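Local structure of succinoglycan biosynthesis protein (Bacillus cereus ATCC 14579, 3B55) at residues V419-L423 with G424-D428; A329-Y332 with G333-V337; V98-V102 with S103-F107; F279-K282 with H283-M287. The protein is of unproven function but binds calcium and belongs to the erythromycin esterase family, so it may be a hydrolase despite its succinoglycan biosynthesis name. The protein carries 1 engineered substitution. One frame throughout, in Å; residues are numbered along the deposited sequence.

Contact 1: residues V419-L423 with G424-D428; sequences VDISL and GKAFD
Ile-421 presses its CD1 against the methyl of Ala-426, and at 3.4 Å between CD1 and CB the pair is closer than carbons usually sit. The isoleucine gets there with both torsions extended (chi1 -170°, chi2 -179°), which carries its tip forward to the short helix 423-426. On the same buried side, Leu-423 reaches one turn ahead: its CD1 meets CD2 of Phe-427 at 3.9 Å, lying in the plane of the ring at its edge, not over a face. Met-315 packs on both Ile-421 and Phe-427 and continues this core. The exposed flank is looser. Here Lys-425 lays its CG 3.9 Å from CB of Ser-422, then runs on extended, its amino end pointing off from residues 419-423. Between the two sides the backbone closes the turn. The carbonyl O of Ser-422 accepts from N of Ala-426 at 2.9 Å, nearly in line with C=O, and from N of Lys-425 at 3.0 Å, well above the carbonyl plane. Phe-427 N binds Leu-423 O at 3.0 Å with an N-H...O angle of 164°. Ser-422 stands at the N-cap, although its side chain makes no capping bond, and the whole is a one-turn helical connection between strands 418-421 and 429-433.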
loop_
_atom_site.group_PDB
_atom_site.type_symbol
_atom_site.label_atom_id
_atom_site.label_comp_id
_atom_site.label_asym_id
_atom_site.label_seq_id
_atom_site.Cartn_x
_atom_site.Cartn_y
_atom_site.Cartn_z
ATOM N N VAL A 419 2.951 -5.405 -18.601
ATOM C CA VAL A 419 4.044 -4.441 -18.628
ATOM C C VAL A 419 5.346 -5.227 -18.513
ATOM O O VAL A 419 5.342 -6.357 -18.033
ATOM C CB VAL A 419 3.966 -3.438 -17.441
ATOM C CG1 VAL A 419 2.705 -2.598 -17.547
ATOM C CG2 VAL A 419 3.998 -4.188 -16.114
ATOM N N ASP A 420 6.448 -4.646 -18.977
ATOM C CA ASP A 420 7.744 -5.310 -18.885
ATOM C C ASP A 420 8.335 -5.032 -17.520
ATOM O O ASP A 420 8.128 -3.964 -16.952
ATOM C CB ASP A 420 8.700 -4.802 -19.960
ATOM C CG ASP A 420 8.568 -5.563 -21.267
ATOM O OD1 ASP A 420 9.295 -5.212 -22.225
ATOM O OD2 ASP A 420 7.746 -6.509 -21.332
ATOM N N ILE A 421 9.078 -5.988 -16.982
ATOM C CA ILE A 421 9.660 -5.806 -15.663
ATOM C C ILE A 421 10.737 -6.844 -15.436
ATOM O O ILE A 421 10.719 -7.901 -16.061
ATOM C CB ILE A 421 8.567 -5.973 -14.555
ATOM C CG1 ILE A 421 9.116 -5.551 -13.189
ATOM C CG2 ILE A 421 8.125 -7.446 -14.461
ATOM C CD1 ILE A 421 8.111 -5.714 -12.071
ATOM N N SER A 422 11.674 -6.528 -14.546
ATOM C CA SER A 422 12.752 -7.440 -14.172
ATOM C C SER A 422 12.319 -7.928 -12.791
ATOM O O SER A 422 12.475 -7.223 -11.787
ATOM C CB SER A 422 14.074 -6.694 -14.074
ATOM O OG SER A 422 14.373 -6.100 -15.317
ATOM N N LEU A 423 11.751 -9.125 -12.746
ATOM C CA LEU A 423 11.253 -9.673 -11.495
ATOM C C LEU A 423 12.274 -9.693 -10.374
ATOM O O LEU A 423 11.952 -9.338 -9.240
ATOM C CB LEU A 423 10.699 -11.078 -11.722
ATOM C CG LEU A 423 9.655 -11.516 -10.691
ATOM C CD1 LEU A 423 8.464 -10.556 -10.728
ATOM C CD2 LEU A 423 9.210 -12.931 -11.001
ATOM N N GLY A 424 13.494 -10.119 -10.686
ATOM C CA GLY A 424 14.540 -10.173 -9.680
ATOM C C GLY A 424 14.908 -8.812 -9.116
ATOM O O GLY A 424 15.382 -8.717 -7.988
ATOM N N LYS A 425 14.701 -7.751 -9.889
ATOM C CA LYS A 425 15.032 -6.414 -9.408
ATOM C C LYS A 425 13.861 -5.771 -8.669
ATOM O O LYS A 425 14.057 -5.013 -7.725
ATOM C CB LYS A 425 15.466 -5.524 -10.572
ATOM C CG LYS A 425 16.691 -6.058 -11.308
ATOM C CD LYS A 425 17.222 -5.074 -12.348
ATOM C CE LYS A 425 18.351 -5.712 -13.150
ATOM N NZ LYS A 425 19.150 -4.727 -13.938
ATOM N N ALA A 426 12.645 -6.088 -9.095
ATOM C CA ALA A 426 11.454 -5.529 -8.475
ATOM C C ALA A 426 11.134 -6.129 -7.105
ATOM O O ALA A 426 10.724 -5.407 -6.193
ATOM C CB ALA A 426 10.266 -5.709 -9.400
ATOM N N PHE A 427 11.331 -7.438 -6.955
ATOM C CA PHE A 427 11.017 -8.100 -5.692
ATOM C C PHE A 427 12.086 -9.034 -5.139
ATOM O O PHE A 427 12.814 -9.696 -5.884
ATOM C CB PHE A 427 9.734 -8.918 -5.830
ATOM C CG PHE A 427 8.548 -8.133 -6.304
ATOM C CD1 PHE A 427 7.919 -7.217 -5.463
ATOM C CD2 PHE A 427 8.046 -8.320 -7.590
ATOM C CE1 PHE A 427 6.796 -6.495 -5.897
ATOM C CE2 PHE A 427 6.924 -7.604 -8.036
ATOM C CZ PHE A 427 6.298 -6.689 -7.187
ATOM N N ASP A 428 12.147 -9.098 -3.813
ATOM C CA ASP A 428 13.082 -9.972 -3.117
ATOM C C ASP A 428 12.386 -11.326 -2.947
ATOM O O ASP A 428 13.019 -12.374 -2.985
ATOM C CB ASP A 428 13.415 -9.417 -1.722
ATOM C CG ASP A 428 14.033 -8.029 -1.768
ATOM O OD1 ASP A 428 15.048 -7.847 -2.483
ATOM O OD2 ASP A 428 13.506 -7.120 -1.087
#

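Contact 2: residues A329-Y332 with G333-V337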
loop_
_atom_site.group_PDB
_atom_site.type_symbol
_atom_site.label_atom_id
_atom_site.label_comp_id
_atom_site.label_asym_id
_atom_site.label_seq_id
_atom_site.Cartn_x
_atom_site.Cartn_y
_atom_site.Cartn_z
ATOM N N ALA A 329 13.206 1.560 -1.145
ATOM C CA ALA A 329 14.438 0.788 -1.315
ATOM C C ALA A 329 15.650 1.719 -1.249
ATOM O O ALA A 329 16.665 1.404 -0.625
ATOM C CB ALA A 329 14.428 0.058 -2.655
ATOM N N GLU A 330 15.515 2.872 -1.896
ATOM C CA GLU A 330 16.559 3.885 -1.951
ATOM C C GLU A 330 16.933 4.428 -0.570
ATOM O O GLU A 330 18.096 4.724 -0.299
ATOM C CB GLU A 330 16.098 5.021 -2.880
ATOM C CG GLU A 330 17.000 6.247 -2.930
ATOM C CD GLU A 330 16.637 7.168 -4.086
ATOM O OE1 GLU A 330 15.425 7.310 -4.379
ATOM O OE2 GLU A 330 17.559 7.750 -4.697
ATOM N N TYR A 331 15.953 4.555 0.314
ATOM C CA TYR A 331 16.248 5.066 1.644
ATOM C C TYR A 331 16.614 3.959 2.632
ATOM O O TYR A 331 17.536 4.113 3.430
ATOM C CB TYR A 331 15.061 5.874 2.175
ATOM C CG TYR A 331 15.246 6.389 3.583
ATOM C CD1 TYR A 331 14.936 5.594 4.681
ATOM C CD2 TYR A 331 15.749 7.671 3.817
ATOM C CE1 TYR A 331 15.120 6.053 5.982
ATOM C CE2 TYR A 331 15.938 8.145 5.116
ATOM C CZ TYR A 331 15.621 7.327 6.196
ATOM O OH TYR A 331 15.811 7.772 7.487
ATOM N N TYR A 332 15.911 2.834 2.571
ATOM C CA TYR A 332 16.186 1.747 3.506
ATOM C C TYR A 332 17.252 0.744 3.098
ATOM O O TYR A 332 17.926 0.168 3.952
ATOM C CB TYR A 332 14.894 0.996 3.846
ATOM C CG TYR A 332 13.953 1.781 4.733
ATOM C CD1 TYR A 332 12.903 2.523 4.193
ATOM C CD2 TYR A 332 14.134 1.804 6.112
ATOM C CE1 TYR A 332 12.054 3.266 5.010
ATOM C CE2 TYR A 332 13.302 2.544 6.936
ATOM C CZ TYR A 332 12.268 3.272 6.382
ATOM O OH TYR A 332 11.465 4.022 7.206
ATOM N N GLY A 333 17.416 0.526 1.803
ATOM C CA GLY A 333 18.416 -0.436 1.388
ATOM C C GLY A 333 17.989 -1.820 1.835
ATOM O O GLY A 333 16.863 -2.232 1.568
ATOM N N LYS A 334 18.862 -2.535 2.538
ATOM C CA LYS A 334 18.521 -3.879 2.980
ATOM C C LYS A 334 17.498 -3.881 4.108
ATOM O O LYS A 334 17.063 -4.939 4.547
ATOM C CB LYS A 334 19.777 -4.636 3.426
ATOM C CG LYS A 334 20.408 -4.081 4.682
ATOM C CD LYS A 334 21.743 -4.738 4.975
ATOM C CE LYS A 334 22.354 -4.182 6.253
ATOM N NZ LYS A 334 23.722 -4.710 6.486
ATOM N N ARG A 335 17.107 -2.705 4.584
ATOM C CA ARG A 335 16.121 -2.671 5.651
ATOM C C ARG A 335 14.693 -2.781 5.129
ATOM O O ARG A 335 13.764 -2.997 5.901
ATOM C CB ARG A 335 16.293 -1.417 6.512
ATOM C CG ARG A 335 17.512 -1.503 7.434
ATOM C CD ARG A 335 17.347 -0.608 8.657
ATOM N NE ARG A 335 17.310 0.800 8.283
ATOM C CZ ARG A 335 16.505 1.698 8.837
ATOM N NH1 ARG A 335 15.660 1.326 9.793
ATOM N NH2 ARG A 335 16.551 2.963 8.436
ATOM N N TYR A 336 14.529 -2.628 3.816
ATOM C CA TYR A 336 13.221 -2.749 3.182
ATOM C C TYR A 336 13.211 -4.047 2.393
ATOM O O TYR A 336 14.085 -4.266 1.559
ATOM C CB TYR A 336 12.964 -1.586 2.221
ATOM C CG TYR A 336 11.681 -1.709 1.422
ATOM C CD1 TYR A 336 10.454 -1.879 2.059
ATOM C CD2 TYR A 336 11.694 -1.649 0.027
ATOM C CE1 TYR A 336 9.276 -1.981 1.338
ATOM C CE2 TYR A 336 10.515 -1.755 -0.708
ATOM C CZ TYR A 336 9.310 -1.920 -0.043
ATOM O OH TYR A 336 8.136 -2.023 -0.751
ATOM N N VAL A 337 12.241 -4.911 2.673
ATOM C CA VAL A 337 12.108 -6.171 1.956
ATOM C C VAL A 337 10.820 -6.050 1.165
ATOM O O VAL A 337 9.797 -5.627 1.696
ATOM C CB VAL A 337 12.015 -7.386 2.909
ATOM C CG1 VAL A 337 11.578 -8.616 2.131
ATOM C CG2 VAL A 337 13.366 -7.644 3.550
#
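Tyr-332 and Arg-335 meet with their planar groups well away from parallel: the ring and guanidinium planes are 59° apart. CD2 of the tyrosine stands over the centre of one guanidinium face, 3.6 Å from CZ of Arg-335, so an edge carbon of the ring approaches the flat cation instead of the two groups stacking. The bend at chi3 (-65°) turns the guanidinium back toward the Tyr-332 ring, where NH2 comes within 3.5 Å of CD2. Tyr-331 lies alongside the arginine and points the same way, but its CE1 is a looser 4.2 Å from NH2 of Arg-335. Its CD1 sits 3.6 Å above the plane of the Tyr-332 ring, over the centre, while CG of Tyr-332 lies at the edge of the Tyr-331 ring. Farther along, Tyr-332 and Tyr-336 touch through their CB atoms at 3.6 Å. The ring of Tyr-336 then swings toward the preceding helical turn, bringing CD2 to 3.7 Å from N of Ala-329.

Gly-333, the first residue after helix 324-332, leaves helical geometry with phi 67°, while its N still binds O of Ala-329 at 2.7 Å. Arg-335 N then binds O of Tyr-332 at 3.1 Å, from above the carbonyl plane, as the 3-10 segment 334-335 leads into strand 336-344 beside strand 77-82.

Tyr-332 OH is hydrogen-bonded to Glu-295 and Tyr-336 OH to the carbonyl of Val-310; Arg-335 NH1 has a weak hydrogen bond to Ser-76. Within this turn the guanidinium lies against Tyr-332 ring carbon, and its charge is probably balanced in part by Glu-295 of helix 278-298, over a long, weak ion pair.

Contact 3: residues V98-V102 with S103-F107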
loop_
_atom_site.group_PDB
_atom_site.type_symbol
_atom_site.label_atom_id
_atom_site.label_comp_id
_atom_site.label_asym_id
_atom_site.label_seq_id
_atom_site.Cartn_x
_atom_site.Cartn_y
_atom_site.Cartn_z
ATOM N N VAL A 98 0.517 -11.217 6.862
ATOM C CA VAL A 98 0.485 -10.189 7.893
ATOM C C VAL A 98 0.444 -10.906 9.237
ATOM O O VAL A 98 1.207 -10.584 10.144
ATOM C CB VAL A 98 -0.765 -9.294 7.757
ATOM C CG1 VAL A 98 -0.830 -8.308 8.911
ATOM C CG2 VAL A 98 -0.719 -8.552 6.430
ATOM N N LYS A 99 -0.456 -11.882 9.340
ATOM C CA LYS A 99 -0.622 -12.684 10.549
ATOM C C LYS A 99 0.714 -13.252 11.006
ATOM O O LYS A 99 1.061 -13.181 12.181
ATOM C CB LYS A 99 -1.560 -13.855 10.284
ATOM C CG LYS A 99 -3.008 -13.640 10.660
ATOM C CD LYS A 99 -3.721 -14.979 10.626
ATOM C CE LYS A 99 -5.066 -14.924 11.306
ATOM N NZ LYS A 99 -5.678 -16.277 11.369
ATOM N N TYR A 100 1.448 -13.840 10.066
ATOM C CA TYR A 100 2.749 -14.423 10.365
ATOM C C TYR A 100 3.761 -13.364 10.814
ATOM O O TYR A 100 4.441 -13.534 11.826
ATOM C CB TYR A 100 3.302 -15.138 9.137
ATOM C CG TYR A 100 4.668 -15.714 9.384
ATOM C CD1 TYR A 100 4.820 -16.892 10.117
ATOM C CD2 TYR A 100 5.820 -15.039 8.970
ATOM C CE1 TYR A 100 6.078 -17.381 10.440
ATOM C CE2 TYR A 100 7.085 -15.519 9.290
ATOM C CZ TYR A 100 7.205 -16.687 10.027
ATOM O OH TYR A 100 8.449 -17.152 10.381
ATOM N N LEU A 101 3.868 -12.284 10.043
ATOM C CA LEU A 101 4.792 -11.207 10.356
ATOM C C LEU A 101 4.468 -10.548 11.700
ATOM O O LEU A 101 5.370 -10.169 12.439
ATOM C CB LEU A 101 4.789 -10.166 9.225
ATOM C CG LEU A 101 5.412 -10.628 7.894
ATOM C CD1 LEU A 101 5.338 -9.520 6.856
ATOM C CD2 LEU A 101 6.857 -11.018 8.108
ATOM N N VAL A 102 3.187 -10.418 12.024
ATOM C CA VAL A 102 2.800 -9.807 13.296
ATOM C C VAL A 102 3.121 -10.691 14.509
ATOM O O VAL A 102 3.712 -10.225 15.484
ATOM C CB VAL A 102 1.290 -9.479 13.333
ATOM C CG1 VAL A 102 0.860 -9.158 14.762
ATOM C CG2 VAL A 102 0.982 -8.293 12.413
ATOM N N SER A 103 2.743 -11.965 14.453
ATOM C CA SER A 103 2.982 -12.851 15.589
ATOM C C SER A 103 4.336 -13.562 15.648
ATOM O O SER A 103 4.680 -14.133 16.680
ATOM C CB SER A 103 1.846 -13.878 15.695
ATOM O OG SER A 103 1.562 -14.480 14.447
ATOM N N GLU A 104 5.110 -13.528 14.566
ATOM C CA GLU A 104 6.414 -14.182 14.569
ATOM C C GLU A 104 7.596 -13.249 14.337
ATOM O O GLU A 104 8.720 -13.558 14.736
ATOM C CB GLU A 104 6.463 -15.295 13.522
ATOM C CG GLU A 104 5.538 -16.465 13.799
ATOM C CD GLU A 104 5.816 -17.120 15.137
ATOM O OE1 GLU A 104 6.976 -17.518 15.376
ATOM O OE2 GLU A 104 4.875 -17.239 15.948
ATOM N N LYS A 105 7.363 -12.106 13.702
ATOM C CA LYS A 105 8.476 -11.205 13.438
ATOM C C LYS A 105 8.385 -9.800 14.012
ATOM O O LYS A 105 9.093 -8.908 13.558
ATOM C CB LYS A 105 8.738 -11.137 11.931
ATOM C CG LYS A 105 9.078 -12.494 11.306
ATOM C CD LYS A 105 10.456 -12.527 10.629
ATOM C CE LYS A 105 11.579 -12.210 11.598
ATOM N NZ LYS A 105 12.923 -12.535 11.038
ATOM N N GLY A 106 7.512 -9.604 14.994
ATOM C CA GLY A 106 7.380 -8.304 15.640
ATOM C C GLY A 106 6.823 -7.103 14.885
ATOM O O GLY A 106 7.009 -5.964 15.328
ATOM N N PHE A 107 6.130 -7.313 13.770
ATOM C CA PHE A 107 5.583 -6.167 13.051
ATOM C C PHE A 107 4.346 -5.644 13.767
ATOM O O PHE A 107 3.442 -6.403 14.119
ATOM C CB PHE A 107 5.286 -6.531 11.592
ATOM C CG PHE A 107 6.526 -6.643 10.752
ATOM C CD1 PHE A 107 7.308 -7.788 10.795
ATOM C CD2 PHE A 107 6.955 -5.570 9.985
ATOM C CE1 PHE A 107 8.509 -7.863 10.088
ATOM C CE2 PHE A 107 8.154 -5.633 9.275
ATOM C CZ PHE A 107 8.932 -6.786 9.328
HETATM O O HOH W 1 4.114 -7.915 16.444
#
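Tyr-100 holds its CG opposite the backbone N (chi1 178°), which brings the ring to the side chain of Glu-104, one turn on. The i to i+4 spacing puts CB of Glu-104 over the face of that ring, while the glutamate's chi1 of -66° brings its CG to 3.5 Å from CE1 of Tyr-100. The methylene forms a CH-pi contact, CB lying 4.0 Å from the centroid of the Tyr-100 ring and 20° off its normal, though shifted toward the rim. The two side chains cross at about a right angle. On a neighbouring flank, Leu-101 and Phe-107 run side by side, CB of Leu-101 lying 3.8 Å from CD1 of Phe-107; both pack on Ile-302 of strand 301-306.

The last turn of helix 88-104 is tied by shared acceptors. Lys-99 O takes the hydroxyl of Ser-103 at 2.7 Å and the amide N of the same serine at 3.1 Å, from opposite faces of its carbonyl plane. Leu-101 O likewise accepts from N of Lys-105 and, at 3.2 Å, from N of Phe-107, again on opposite faces. Gly-106, with positive phi, turns the chain between these two donors.

A water donates to both Val-102 O and Phe-107 O, although its leg to Val-102 O is short and its exact length doubtful. Two carbonyls are thus each gripped twice, by the usual i to i+4 amide and a second donor, and the serine hydroxyl spends its hydrogen on the helix itself.

Contact 4: residues F279-K282 with H283-M287; sequences FYLK and HDIAM
Ile-285 follows Leu-281 one turn along helix 278-298 and leans back over the carbonyl of Leu-281. From CB, 3.4 Å from O of Leu-281, the longer branch sets out with CG1 opposite its own carbonyl carbon (chi1 -84°). CG1 passes still closer to that oxygen, 3.1 Å from O of Leu-281. The chain then stays extended, and its tip CD1 reaches the side chain behind, 4.0 Å from CG of Leu-281. The two branched chains cross obliquely, and the contact joins the end of one to the branch point of the other. N of Ile-285 donates to O of Leu-281 at 3.0 Å.

This is the i to i+4 ladder of an alpha-helix, and its neighbouring rungs are Asp-284 N to Tyr-280 O at 3.1 Å, with an N-H...O angle of 170°, and Ala-286 N to Lys-282 O, also 3.1 Å. His-283 completes the set with its N bonded to Phe-279 O, while its CB lies 3.4 Å from that same Phe-279 O.

The imidazole of His-283 heads away from the preceding turn, with CG opposite the backbone N (chi1 -179°). CG of the selenomethionine at Met-287 lies over one face of this ring, displaced toward the rim. Both ring nitrogens are engaged, ND1 by Tyr-320 OH and NE2 by Asp-172, and the side chain stands about 7 Å from the bound calcium ion.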
loop_
_atom_site.group_PDB
_atom_site.type_symbol
_atom_site.label_atom_id
_atom_site.label_comp_id
_atom_site.label_asym_id
_atom_site.label_seq_id
_atom_site.Cartn_x
_atom_site.Cartn_y
_atom_site.Cartn_z
ATOM N N PHE A 279 2.240 15.000 -11.049
ATOM C CA PHE A 279 1.085 14.656 -10.225
ATOM C C PHE A 279 1.335 13.287 -9.592
ATOM O O PHE A 279 1.102 13.077 -8.395
ATOM C CB PHE A 279 -0.184 14.585 -11.083
ATOM C CG PHE A 279 -0.815 15.925 -11.363
ATOM C CD1 PHE A 279 -1.677 16.510 -10.438
ATOM C CD2 PHE A 279 -0.547 16.604 -12.552
ATOM C CE1 PHE A 279 -2.265 17.753 -10.688
ATOM C CE2 PHE A 279 -1.129 17.848 -12.810
ATOM C CZ PHE A 279 -1.990 18.421 -11.875
ATOM N N TYR A 280 1.824 12.367 -10.419
ATOM C CA TYR A 280 2.118 11.001 -10.008
ATOM C C TYR A 280 3.410 10.888 -9.223
ATOM O O TYR A 280 3.508 10.075 -8.306
ATOM C CB TYR A 280 2.175 10.111 -11.243
ATOM C CG TYR A 280 0.900 10.191 -12.026
ATOM C CD1 TYR A 280 -0.218 9.461 -11.635
ATOM C CD2 TYR A 280 0.780 11.054 -13.114
ATOM C CE1 TYR A 280 -1.424 9.583 -12.302
ATOM C CE2 TYR A 280 -0.427 11.188 -13.794
ATOM C CZ TYR A 280 -1.529 10.446 -13.378
ATOM O OH TYR A 280 -2.734 10.554 -14.035
ATOM N N LEU A 281 4.403 11.691 -9.590
ATOM C CA LEU A 281 5.675 11.667 -8.885
ATOM C C LEU A 281 5.392 12.080 -7.448
ATOM O O LEU A 281 5.818 11.414 -6.511
ATOM C CB LEU A 281 6.669 12.649 -9.512
ATOM C CG LEU A 281 8.019 12.763 -8.796
ATOM C CD1 LEU A 281 8.772 11.444 -8.914
ATOM C CD2 LEU A 281 8.833 13.901 -9.394
ATOM N N LYS A 282 4.654 13.176 -7.291
ATOM C CA LYS A 282 4.314 13.681 -5.971
ATOM C C LYS A 282 3.398 12.710 -5.244
ATOM O O LYS A 282 3.474 12.586 -4.024
ATOM C CB LYS A 282 3.622 15.046 -6.065
ATOM C CG LYS A 282 4.500 16.176 -6.593
ATOM C CD LYS A 282 3.815 17.521 -6.382
ATOM C CE LYS A 282 4.506 18.660 -7.114
ATOM N NZ LYS A 282 4.161 18.683 -8.562
ATOM N N HIS A 283 2.534 12.020 -5.984
ATOM C CA HIS A 283 1.623 11.082 -5.346
ATOM C C HIS A 283 2.393 10.015 -4.586
ATOM O O HIS A 283 2.185 9.839 -3.390
ATOM C CB HIS A 283 0.705 10.393 -6.360
ATOM C CG HIS A 283 -0.267 9.435 -5.734
ATOM N ND1 HIS A 283 -0.494 8.169 -6.233
ATOM C CD2 HIS A 283 -1.051 9.550 -4.633
ATOM C CE1 HIS A 283 -1.370 7.544 -5.465
ATOM N NE2 HIS A 283 -1.724 8.359 -4.487
ATOM N N ASP A 284 3.297 9.313 -5.261
ATOM C CA ASP A 284 4.036 8.257 -4.581
ATOM C C ASP A 284 5.145 8.748 -3.664
ATOM O O ASP A 284 5.626 7.999 -2.824
ATOM C CB ASP A 284 4.562 7.234 -5.586
ATOM C CG ASP A 284 3.582 6.079 -5.794
ATOM O OD1 ASP A 284 2.354 6.325 -5.737
ATOM O OD2 ASP A 284 4.024 4.924 -6.011
ATOM N N ILE A 285 5.564 9.997 -3.830
ATOM C CA ILE A 285 6.571 10.532 -2.934
ATOM C C ILE A 285 5.845 10.613 -1.581
ATOM O O ILE A 285 6.370 10.187 -0.559
ATOM C CB ILE A 285 7.052 11.932 -3.385
ATOM C CG1 ILE A 285 8.147 11.764 -4.443
ATOM C CG2 ILE A 285 7.542 12.740 -2.190
ATOM C CD1 ILE A 285 8.775 13.065 -4.897
ATOM N N ALA A 286 4.617 11.126 -1.601
ATOM C CA ALA A 286 3.805 11.256 -0.395
ATOM C C ALA A 286 3.528 9.898 0.266
ATOM O O ALA A 286 3.676 9.762 1.479
ATOM C CB ALA A 286 2.478 11.952 -0.733
HETATM N N MSE A 287 3.108 8.907 -0.518
HETATM C CA MSE A 287 2.828 7.579 0.038
HETATM C C MSE A 287 4.086 7.028 0.697
HETATM O O MSE A 287 4.024 6.390 1.749
HETATM C CB MSE A 287 2.360 6.605 -1.053
HETATM C CG MSE A 287 1.068 7.014 -1.756
HETATM SE SE MSE A 287 -0.115 5.507 -2.145
HETATM C CE MSE A 287 0.839 4.742 -3.639
#

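How the contacts relate
Along the chain the order is contact 3, contact 4, contact 2, contact 1, each closing before the next opens. Contacts 1 and 2 have centres 16 Å apart and touch: OD2 of Asp-428 lies 3.5 Å from CA of Val-337, where strands 336-344 and 429-433 run as neighbours in the mixed eight-stranded sheet. Contact 3 ends a helix leading to strand 109-112 of that sheet, whereas contact 4 lies within helix 278-298, which precedes strand 301-306. Contacts 3 and 4 are the most distant pair, 28 Å between centres and on opposite sides of the chain's centre. Contact 4 approaches the calcium site; contacts 2 and 3 mark helix ends, and contact 1 holds a whole one-turn helix.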